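Local atomic coordinates of ANGPTL4 C-terminal chain (PDB entry 6U73), a protein that mediates inactivation of lipoprotein lipase and so helps regulate triglyceride clearance from the blood, a function of the whole protein, of which this chain is the C-terminal fibrinogen-like domain. Residues S171-N176 with I194-W199; A59-F64 with G74-H79. All coordinates share one frame; numbering follows the deposited sequence.

Interaction 1. Residues S171-N176 with I194-W199; sequences SHSNLN and IFWKTW. With MYR (myristic acid), chain B.
His172 O accepts two bonds, from Lys197 N at 3.0 Å and from water 2. Asn174 and Phe195 are bonded both ways through their backbones, Asn174 N to Phe195 O at 2.9 Å, making 173-174 and 195-196 a separate two-stranded antiparallel sheet of the fibrinogen C-terminal domain, one end of which meets bound myristic acid. Phe195, its CG set between backbone N and carbonyl carbon (chi1 78°), lays one ring face against the backbone from Ser173 C to Asn174 N, with CE1 3.4 Å from Asn174 CB. With an alanine here, that run would probably lose its flat cover and Arg202 its cation-pi partner. Trp196, on the sheet's other face, takes the edge of His172 on its six-membered ring in a T-shaped stack, the planes at 71°. A 2.7 Å hydrogen bond between His172 ND1 and Ser173 OG, in the ring plane, helps to fix the imidazole's rotation. Myristic acid C8 sits over that ring's centre; a basic Lys197 would suit the acid's head, though its NZ, 2.5 Å from O2, is too close to be taken as exact, and Thr169 OG1 also bonds the acid. Against the main sheet, Leu175 and Trp196 pack on strand 87-94 and Ile194 on strand 208-215.

Interaction 2. Residues A59-F64 with G74-H79; sequences AYKAGF and GLEKVH
Two backbone hydrogen bonds join the end of helix 57-62 to the start of helix 75-82: Leu75 N to Tyr60 O, 3.0 Å and nearly straight at 164°, and Glu76 N to Lys61 O, also 3.0 Å. First-turn N-H groups of one helix thus meet last-turn carbonyls of the other, each end supplying what the other lacks. Tyr60 O also accepts from Trp72 NE1. Lys77 adds a side-chain bond, its bent chain bringing NZ to Ala62 O at 2.9 Å; a cation is probably favoured at this C-terminal end, where the helix dipole is negative. Both helices belong to the fibrinogen C-terminal fold, and their ends, separated in sequence by strands 64-65 and 71-72, can come this close because two glycines meet: Gly63 ends one helix with positive phi and Gly74 is the N-cap of the next, their CA atoms 3.6 Å apart. A side chain on Gly74 would collide with Gly63 N and Ala62 C. Leu75 CG passes 3.6 Å from Tyr60 O, and its branched aliphatic side chain packs on Phe142. Lys61 CG lies 3.9 Å from Glu76 CB, the chains side by side; their charged atoms do not touch, Lys61 NZ making a salt bridge with Glu112 and Glu76 OE2 bonding to Tyr116 OH.

How the interactions relate
Interaction 1 is the more buried, seven of its nine touching residues being enclosed, whereas interaction 2 is partly buried, with lysines and a glutamate along its outer side. They share no helix or strand and lie on opposite sides of the chain's centre, their own centres about 20 Å apart. Even so they touch, Asn176 CB meeting Tyr60 OH at 3.4 Å. Both rely on backbone hydrogen bonds, but 171-176 with 194-199 pairs strands and adds aromatic packing and a bound fatty acid, while 59-64 with 74-79 joins two helix ends by hydrogen bonds, glycines allowing the close approach, with no aromatic stack between its segments.

Interaction 1. Residues S171-N176 with I194-W199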
# COMPACT_ATOMS: atom_id res chain seq x y z
N SER A 171 2.81 14.96 0.70
CA SER A 171 1.50 15.51 1.01
C SER A 171 0.35 14.82 0.29
O SER A 171 -0.79 15.30 0.36
CB SER A 171 1.43 17.01 0.68
OG SER A 171 2.45 17.76 1.33
N HIS A 172 0.59 13.72 -0.43
CA HIS A 172 -0.49 13.07 -1.18
C HIS A 172 -1.26 12.06 -0.33
O HIS A 172 -2.49 12.14 -0.21
CB HIS A 172 0.05 12.38 -2.44
CG HIS A 172 -0.99 11.59 -3.16
ND1 HIS A 172 -1.28 10.28 -2.84
CD2 HIS A 172 -1.84 11.93 -4.16
CE1 HIS A 172 -2.25 9.84 -3.63
NE2 HIS A 172 -2.61 10.83 -4.43
N SER A 173 -0.55 11.08 0.23
CA SER A 173 -1.19 10.04 1.02
C SER A 173 -0.15 9.41 1.92
O SER A 173 1.06 9.61 1.76
CB SER A 173 -1.84 8.95 0.15
OG SER A 173 -0.93 8.52 -0.84
N ASN A 174 -0.64 8.64 2.89
CA ASN A 174 0.15 7.76 3.73
C ASN A 174 -0.81 6.86 4.48
O ASN A 174 -1.31 7.23 5.55
CB ASN A 174 1.00 8.54 4.72
CG ASN A 174 1.94 7.65 5.50
OD1 ASN A 174 1.98 6.43 5.30
ND2 ASN A 174 2.70 8.25 6.40
N LEU A 175 -1.09 5.68 3.92
CA LEU A 175 -1.96 4.74 4.62
C LEU A 175 -1.21 3.94 5.68
O LEU A 175 -1.84 3.19 6.43
CB LEU A 175 -2.62 3.81 3.60
CG LEU A 175 -3.40 4.48 2.47
CD1 LEU A 175 -4.24 3.47 1.70
CD2 LEU A 175 -4.28 5.61 2.99
N ASN A 176 0.11 4.12 5.78
CA ASN A 176 0.93 3.42 6.76
C ASN A 176 1.38 4.34 7.89
O ASN A 176 2.30 3.99 8.64
CB ASN A 176 2.11 2.77 6.04
CG ASN A 176 1.67 1.61 5.15
OD1 ASN A 176 0.59 1.07 5.34
ND2 ASN A 176 2.51 1.22 4.19
N ILE A 194 -2.78 8.62 9.21
CA ILE A 194 -3.22 7.81 8.08
C ILE A 194 -4.14 8.69 7.23
O ILE A 194 -5.26 9.03 7.65
CB ILE A 194 -3.94 6.55 8.58
CG1 ILE A 194 -3.03 5.77 9.54
CG2 ILE A 194 -4.43 5.70 7.40
CD1 ILE A 194 -3.75 4.69 10.32
N PHE A 195 -3.68 9.07 6.04
CA PHE A 195 -4.40 10.09 5.30
C PHE A 195 -4.37 9.79 3.81
O PHE A 195 -3.49 9.10 3.30
CB PHE A 195 -3.83 11.50 5.58
CG PHE A 195 -2.55 11.82 4.85
CD1 PHE A 195 -1.32 11.43 5.36
CD2 PHE A 195 -2.58 12.55 3.67
CE1 PHE A 195 -0.13 11.76 4.69
CE2 PHE A 195 -1.41 12.88 2.99
CZ PHE A 195 -0.18 12.49 3.50
N TRP A 196 -5.37 10.33 3.12
CA TRP A 196 -5.45 10.31 1.65
C TRP A 196 -6.05 11.67 1.27
O TRP A 196 -7.26 11.87 1.43
CB TRP A 196 -6.31 9.15 1.17
CG TRP A 196 -6.36 9.00 -0.30
CD1 TRP A 196 -7.16 9.68 -1.15
CD2 TRP A 196 -5.58 8.10 -1.10
NE1 TRP A 196 -6.94 9.27 -2.44
CE2 TRP A 196 -5.97 8.30 -2.44
CE3 TRP A 196 -4.60 7.14 -0.81
CZ2 TRP A 196 -5.41 7.58 -3.49
CZ3 TRP A 196 -4.04 6.43 -1.86
CH2 TRP A 196 -4.45 6.66 -3.19
N LYS A 197 -5.19 12.63 0.97
CA LYS A 197 -5.56 14.06 0.80
C LYS A 197 -6.82 14.34 -0.02
O LYS A 197 -7.63 15.10 0.45
CB LYS A 197 -4.39 14.91 0.29
CG LYS A 197 -4.66 16.40 0.35
CD LYS A 197 -3.52 17.26 -0.10
CE LYS A 197 -3.23 17.13 -1.58
NZ LYS A 197 -1.90 17.67 -1.92
N THR A 198 -6.97 13.73 -1.18
CA THR A 198 -8.08 14.10 -2.06
C THR A 198 -9.42 13.54 -1.59
O THR A 198 -10.45 13.97 -2.11
CB THR A 198 -7.82 13.64 -3.49
OG1 THR A 198 -7.74 12.21 -3.54
CG2 THR A 198 -6.53 14.23 -3.99
N TRP A 199 -9.42 12.65 -0.62
CA TRP A 199 -10.73 12.19 -0.11
C TRP A 199 -11.17 13.07 1.06
O TRP A 199 -12.00 13.91 0.87
CB TRP A 199 -10.75 10.70 0.22
CG TRP A 199 -12.13 10.20 0.50
CD1 TRP A 199 -13.26 10.56 -0.17
CD2 TRP A 199 -12.56 9.32 1.54
NE1 TRP A 199 -14.35 9.95 0.37
CE2 TRP A 199 -13.96 9.19 1.42
CE3 TRP A 199 -11.93 8.62 2.56
CZ2 TRP A 199 -14.71 8.39 2.26
CZ3 TRP A 199 -12.67 7.84 3.40
CH2 TRP A 199 -14.04 7.72 3.25
C1 MYR B . -0.48 16.01 -4.30
O1 MYR B . 0.46 16.05 -3.46
O2 MYR B . -1.66 16.24 -3.93
C2 MYR B . -0.18 15.69 -5.76
C3 MYR B . 0.78 14.50 -5.84
C4 MYR B . 0.61 13.80 -7.18
C5 MYR B . 0.52 12.29 -6.96
C6 MYR B . 1.92 11.73 -6.72
C7 MYR B . 1.94 10.25 -7.10
C8 MYR B . 1.08 9.45 -6.12
C9 MYR B . 1.88 8.28 -5.57
C10 MYR B . 1.52 8.07 -4.10
C11 MYR B . 1.26 6.59 -3.85
C12 MYR B . -0.07 6.19 -4.47
C13 MYR B . -0.55 4.88 -3.85
C14 MYR B . -1.63 4.26 -4.75
O HOH W 1 -5.52 11.19 -5.09
O HOH W 2 -4.68 12.11 -2.31

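Interaction 2. Residues A59-F64 with G74-H79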
# COMPACT_ATOMS: atom_id res chain seq x y z
N ALA A 59 11.72 -4.36 7.62
CA ALA A 59 10.39 -4.84 8.00
C ALA A 59 9.38 -4.60 6.88
O ALA A 59 8.50 -5.44 6.64
CB ALA A 59 9.91 -4.17 9.30
N TYR A 60 9.49 -3.46 6.20
CA TYR A 60 8.58 -3.16 5.10
C TYR A 60 8.86 -4.04 3.90
O TYR A 60 7.96 -4.32 3.10
CB TYR A 60 8.67 -1.67 4.73
CG TYR A 60 7.65 -0.88 5.49
CD1 TYR A 60 6.32 -0.86 5.08
CD2 TYR A 60 7.99 -0.18 6.64
CE1 TYR A 60 5.37 -0.15 5.78
CE2 TYR A 60 7.05 0.53 7.35
CZ TYR A 60 5.73 0.54 6.91
OH TYR A 60 4.75 1.23 7.61
N LYS A 61 10.10 -4.51 3.77
CA LYS A 61 10.41 -5.43 2.69
C LYS A 61 9.86 -6.82 2.97
O LYS A 61 9.31 -7.47 2.07
CB LYS A 61 11.93 -5.49 2.49
CG LYS A 61 12.38 -6.55 1.51
CD LYS A 61 13.90 -6.70 1.50
CE LYS A 61 14.30 -7.96 0.77
NZ LYS A 61 15.75 -8.00 0.43
N ALA A 62 9.96 -7.29 4.22
CA ALA A 62 9.64 -8.66 4.61
C ALA A 62 8.20 -8.88 5.03
O ALA A 62 7.73 -10.03 5.01
CB ALA A 62 10.54 -9.11 5.78
N GLY A 63 7.50 -7.83 5.45
CA GLY A 63 6.15 -7.91 5.98
C GLY A 63 6.11 -7.90 7.50
O GLY A 63 7.07 -8.31 8.18
N PHE A 64 4.99 -7.44 8.06
CA PHE A 64 4.86 -7.47 9.51
C PHE A 64 3.39 -7.42 9.91
O PHE A 64 2.51 -7.20 9.09
CB PHE A 64 5.65 -6.32 10.16
CG PHE A 64 5.24 -4.94 9.69
CD1 PHE A 64 4.15 -4.29 10.26
CD2 PHE A 64 5.98 -4.29 8.71
CE1 PHE A 64 3.79 -3.02 9.83
CE2 PHE A 64 5.63 -3.04 8.28
CZ PHE A 64 4.53 -2.39 8.83
N GLY A 74 4.24 -7.13 2.72
CA GLY A 74 5.69 -7.14 2.54
C GLY A 74 6.03 -6.98 1.07
O GLY A 74 5.54 -7.72 0.21
N LEU A 75 6.90 -6.00 0.79
CA LEU A 75 7.14 -5.56 -0.58
C LEU A 75 7.74 -6.66 -1.44
O LEU A 75 7.40 -6.80 -2.61
CB LEU A 75 8.04 -4.31 -0.59
CG LEU A 75 7.31 -3.02 -0.17
CD1 LEU A 75 8.27 -1.87 0.17
CD2 LEU A 75 6.32 -2.58 -1.23
N GLU A 76 8.66 -7.43 -0.84
CA GLU A 76 9.33 -8.55 -1.54
C GLU A 76 8.27 -9.60 -1.93
O GLU A 76 8.37 -10.14 -3.05
CB GLU A 76 10.41 -9.17 -0.66
CG GLU A 76 11.31 -10.15 -1.39
CD GLU A 76 11.59 -9.79 -2.84
OE1 GLU A 76 11.64 -10.70 -3.68
OE2 GLU A 76 11.77 -8.58 -3.12
N LYS A 77 7.31 -9.85 -1.04
CA LYS A 77 6.23 -10.83 -1.30
C LYS A 77 5.29 -10.27 -2.36
O LYS A 77 4.90 -11.03 -3.28
CB LYS A 77 5.47 -11.14 -0.00
CG LYS A 77 6.31 -11.74 1.12
CD LYS A 77 5.57 -12.79 1.93
CE LYS A 77 5.88 -12.73 3.41
NZ LYS A 77 7.33 -12.55 3.65
N VAL A 78 4.93 -8.98 -2.25
CA VAL A 78 4.04 -8.34 -3.21
C VAL A 78 4.67 -8.35 -4.60
O VAL A 78 4.01 -8.66 -5.59
CB VAL A 78 3.69 -6.91 -2.75
CG1 VAL A 78 2.83 -6.23 -3.77
CG2 VAL A 78 3.00 -6.95 -1.41
N HIS A 79 5.97 -8.02 -4.68
CA HIS A 79 6.64 -8.01 -5.98
C HIS A 79 6.82 -9.41 -6.56
O HIS A 79 6.84 -9.58 -7.78
CB HIS A 79 7.99 -7.32 -5.91
CG HIS A 79 8.72 -7.33 -7.21
ND1 HIS A 79 9.77 -8.18 -7.48
CD2 HIS A 79 8.51 -6.61 -8.35
CE1 HIS A 79 10.20 -7.98 -8.72
NE2 HIS A 79 9.45 -7.03 -9.26